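Local coordinates for cell wall surface anchor family protein (Streptococcus agalactiae serogroup V, PDB 3PF2) that probably forms the shaft of the type 1 pilus as its major (backbone) pilin, here a calcium-binding C-terminal fragment with Ig-like domains, at residues 255-260 with 264-269. Numbering follows the deposited sequence.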
ATOM      1  N   TYR A 255       5.481  -7.838  -4.390  1.00 10.68           N
ATOM      2  CA  TYR A 255       5.268  -9.241  -4.766  1.00 10.05           C
ATOM      3  C   TYR A 255       3.768  -9.450  -4.570  1.00  9.75           C
ATOM      4  O   TYR A 255       3.097  -8.592  -3.969  1.00  9.82           O
ATOM      5  CB  TYR A 255       6.109 -10.205  -3.894  1.00 10.58           C
ATOM      6  CG  TYR A 255       5.534 -10.367  -2.504  1.00 10.93           C
ATOM      7  CD1 TYR A 255       4.778 -11.494  -2.167  1.00 11.38           C
ATOM      8  CD2 TYR A 255       5.679  -9.353  -1.556  1.00 11.90           C
ATOM      9  CE1 TYR A 255       4.192 -11.619  -0.907  1.00 11.41           C
ATOM     10  CE2 TYR A 255       5.113  -9.468  -0.290  1.00 11.52           C
ATOM     11  CZ  TYR A 255       4.366 -10.606   0.022  1.00 11.70           C
ATOM     12  OH  TYR A 255       3.808 -10.698   1.270  1.00 11.88           O
ATOM     13  N   ALA A 256       3.232 -10.562  -5.062  1.00  9.23           N
ATOM     14  CA  ALA A 256       1.793 -10.841  -4.932  1.00  9.17           C
ATOM     15  C   ALA A 256       0.959  -9.604  -5.310  1.00  9.71           C
ATOM     16  O   ALA A 256       0.096  -9.143  -4.554  1.00  9.92           O
ATOM     17  CB  ALA A 256       1.467 -11.339  -3.509  1.00  9.62           C
ATOM     18  N   VAL A 257       1.247  -9.072  -6.499  1.00 10.23           N
ATOM     19  CA  VAL A 257       0.708  -7.814  -6.979  1.00 10.69           C
ATOM     20  C   VAL A 257      -0.830  -7.764  -6.919  1.00 10.76           C
ATOM     21  O   VAL A 257      -1.407  -6.759  -6.460  1.00 10.82           O
ATOM     22  CB  VAL A 257       1.226  -7.531  -8.422  1.00 10.82           C
ATOM     23  CG1 VAL A 257       0.521  -6.346  -9.061  1.00 11.97           C
ATOM     24  CG2 VAL A 257       2.756  -7.295  -8.379  1.00 12.14           C
ATOM     25  N   ASP A 258      -1.474  -8.847  -7.369  1.00 10.74           N
ATOM     26  CA  ASP A 258      -2.933  -8.978  -7.336  1.00 10.54           C
ATOM     27  C   ASP A 258      -3.364 -10.210  -6.534  1.00 10.77           C
ATOM     28  O   ASP A 258      -4.172 -11.033  -6.995  1.00 11.09           O
ATOM     29  CB  ASP A 258      -3.468  -9.054  -8.768  1.00 10.98           C
ATOM     30  CG  ASP A 258      -3.336  -7.749  -9.496  1.00 12.30           C
ATOM     31  OD1 ASP A 258      -3.817  -6.732  -8.951  1.00 11.10           O
ATOM     32  OD2 ASP A 258      -2.748  -7.726 -10.603  1.00 11.55           O
ATOM     33  N   ALA A 259      -2.822 -10.337  -5.332  1.00 10.56           N
ATOM     34  CA  ALA A 259      -3.102 -11.484  -4.481  1.00 11.31           C
ATOM     35  C   ALA A 259      -2.877 -11.081  -3.033  1.00 11.68           C
ATOM     36  O   ALA A 259      -2.439  -9.955  -2.751  1.00 11.56           O
ATOM     37  CB  ALA A 259      -2.205 -12.678  -4.867  1.00 12.06           C
ATOM     38  N   ASN A 260      -3.195 -11.987  -2.112  1.00 11.43           N
ATOM     39  CA  ASN A 260      -2.987 -11.691  -0.692  1.00 11.89           C
ATOM     40  C   ASN A 260      -1.514 -11.792  -0.310  1.00 11.49           C
ATOM     41  O   ASN A 260      -0.666 -12.040  -1.177  1.00 12.12           O
ATOM     42  CB  ASN A 260      -3.905 -12.536   0.207  1.00 11.61           C
ATOM     43  CG  ASN A 260      -3.558 -14.008   0.205  1.00 13.48           C
ATOM     44  OD1 ASN A 260      -2.447 -14.417  -0.136  1.00 12.35           O
ATOM     45  ND2 ASN A 260      -4.520 -14.825   0.621  1.00 16.28           N
ATOM     46  N   THR A 264       1.506 -15.041  -5.037  1.00 13.81           N
ATOM     47  CA  THR A 264       2.609 -15.440  -5.932  1.00 14.88           C
ATOM     48  C   THR A 264       3.810 -14.490  -5.908  1.00 13.50           C
ATOM     49  O   THR A 264       3.672 -13.268  -6.020  1.00 13.55           O
ATOM     50  CB  THR A 264       2.157 -15.688  -7.383  1.00 15.76           C
ATOM     51  OG1 THR A 264       1.037 -16.588  -7.381  1.00 20.62           O
ATOM     52  CG2 THR A 264       3.289 -16.351  -8.171  1.00 16.82           C
ATOM     53  N   ALA A 265       4.979 -15.104  -5.775  1.00 12.89           N
ATOM     54  CA  ALA A 265       6.251 -14.392  -5.790  1.00 11.70           C
ATOM     55  C   ALA A 265       6.481 -13.681  -7.125  1.00 12.38           C
ATOM     56  O   ALA A 265       5.920 -14.072  -8.165  1.00 12.18           O
ATOM     57  CB  ALA A 265       7.381 -15.347  -5.484  1.00 11.85           C
ATOM     58  N   VAL A 266       7.295 -12.625  -7.084  1.00 10.72           N
ATOM     59  CA  VAL A 266       7.659 -11.862  -8.276  1.00 11.56           C
ATOM     60  C   VAL A 266       9.158 -11.978  -8.511  1.00 11.54           C
ATOM     61  O   VAL A 266       9.943 -11.874  -7.572  1.00 11.68           O
ATOM     62  CB  VAL A 266       7.257 -10.371  -8.127  1.00 11.38           C
ATOM     63  CG1 VAL A 266       7.875  -9.486  -9.227  1.00 10.66           C
ATOM     64  CG2 VAL A 266       5.743 -10.232  -8.169  1.00 12.46           C
ATOM     65  N   THR A 267       9.529 -12.181  -9.775  1.00 11.80           N
ATOM     66  CA  THR A 267      10.928 -12.285 -10.172  1.00 12.30           C
ATOM     67  C   THR A 267      11.527 -10.915 -10.454  1.00 11.62           C
ATOM     68  O   THR A 267      10.915 -10.071 -11.111  1.00 10.94           O
ATOM     69  CB  THR A 267      11.078 -13.175 -11.431  1.00 11.59           C
ATOM     70  OG1 THR A 267      10.632 -14.489 -11.114  1.00 14.03           O
ATOM     71  CG2 THR A 267      12.551 -13.237 -11.900  1.00 14.93           C
ATOM     72  N   TYR A 268      12.738 -10.706  -9.945  1.00 11.44           N
ATOM     73  CA  TYR A 268      13.544  -9.541 -10.305  1.00 10.88           C
ATOM     74  C   TYR A 268      14.911 -10.061 -10.739  1.00 11.63           C
ATOM     75  O   TYR A 268      15.185 -11.248 -10.646  1.00 11.27           O
ATOM     76  CB  TYR A 268      13.699  -8.592  -9.114  1.00 11.01           C
ATOM     77  CG  TYR A 268      12.400  -7.968  -8.657  1.00  9.39           C
ATOM     78  CD1 TYR A 268      11.963  -6.764  -9.192  1.00 11.45           C
ATOM     79  CD2 TYR A 268      11.598  -8.605  -7.697  1.00  9.59           C
ATOM     80  CE1 TYR A 268      10.759  -6.189  -8.775  1.00 11.85           C
ATOM     81  CE2 TYR A 268      10.388  -8.032  -7.278  1.00 10.24           C
ATOM     82  CZ  TYR A 268       9.985  -6.830  -7.828  1.00 10.49           C
ATOM     83  OH  TYR A 268       8.800  -6.234  -7.444  1.00  9.59           O
ATOM     84  N   LYS A 269      15.747  -9.174 -11.250  1.00 11.83           N
ATOM     85  CA  LYS A 269      17.062  -9.591 -11.743  1.00 12.25           C
ATOM     86  C   LYS A 269      18.158  -8.700 -11.207  1.00 11.62           C
ATOM     87  O   LYS A 269      17.935  -7.521 -10.931  1.00 11.33           O
ATOM     88  CB  LYS A 269      17.084  -9.545 -13.270  1.00 13.07           C
ATOM     89  CG  LYS A 269      16.133 -10.509 -13.907  1.00 16.32           C
ATOM     90  CD  LYS A 269      16.243 -10.482 -15.420  1.00 19.47           C
ATOM     91  CE  LYS A 269      15.212 -11.444 -16.002  1.00 23.78           C
ATOM     92  NZ  LYS A 269      15.091 -11.271 -17.487  1.00 26.91           N
TER
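The shortest polar link here runs from A256 N to T264 O, 2.9 Å, the one hydrogen bond between 255-260 and 264-269. The bond is bent, with 135° at the hydrogen, and the donor sits 25° off the carbonyl plane. The methyl of A256 lies beside the T264 backbone, A256 CB being 3.9 Å from T264 O.

Next to this bond V266 packs against the start of the turn. V266 CG2 lands on the backbone of Y255, 3.6 Å from Y255 CA. The same methyl also reaches the neighbouring valine, V266 CG2 to V257 CG2 measuring 4.2 Å. Further along the turn, A259 CB faces T264 N at 4.4 Å, a looser touch. Within 255-260 the chain bends back on itself, A259 N donating to A256 O.

Y255 meets V266 through its backbone and CB rather than its ring. A chi1 of 75° stands the ring over the tyrosine's own backbone, and OH bonds to A261 O, at the start of the three-residue link between the segments. H180 serves the turn twice, its NE2 bonding to A256 O and its ring meeting that of Y255 at an oblique angle.

The contact closes the loop joining strand 247-253 to strand 266-274 in the prealbumin-like domain. V257, bonded through its backbone to G22, and D258, in a salt bridge with K14, carry the loop across to the N-terminal part of the chain. Between the two segments themselves, one bent backbone bond and a few methyl contacts imply a modest direct hold.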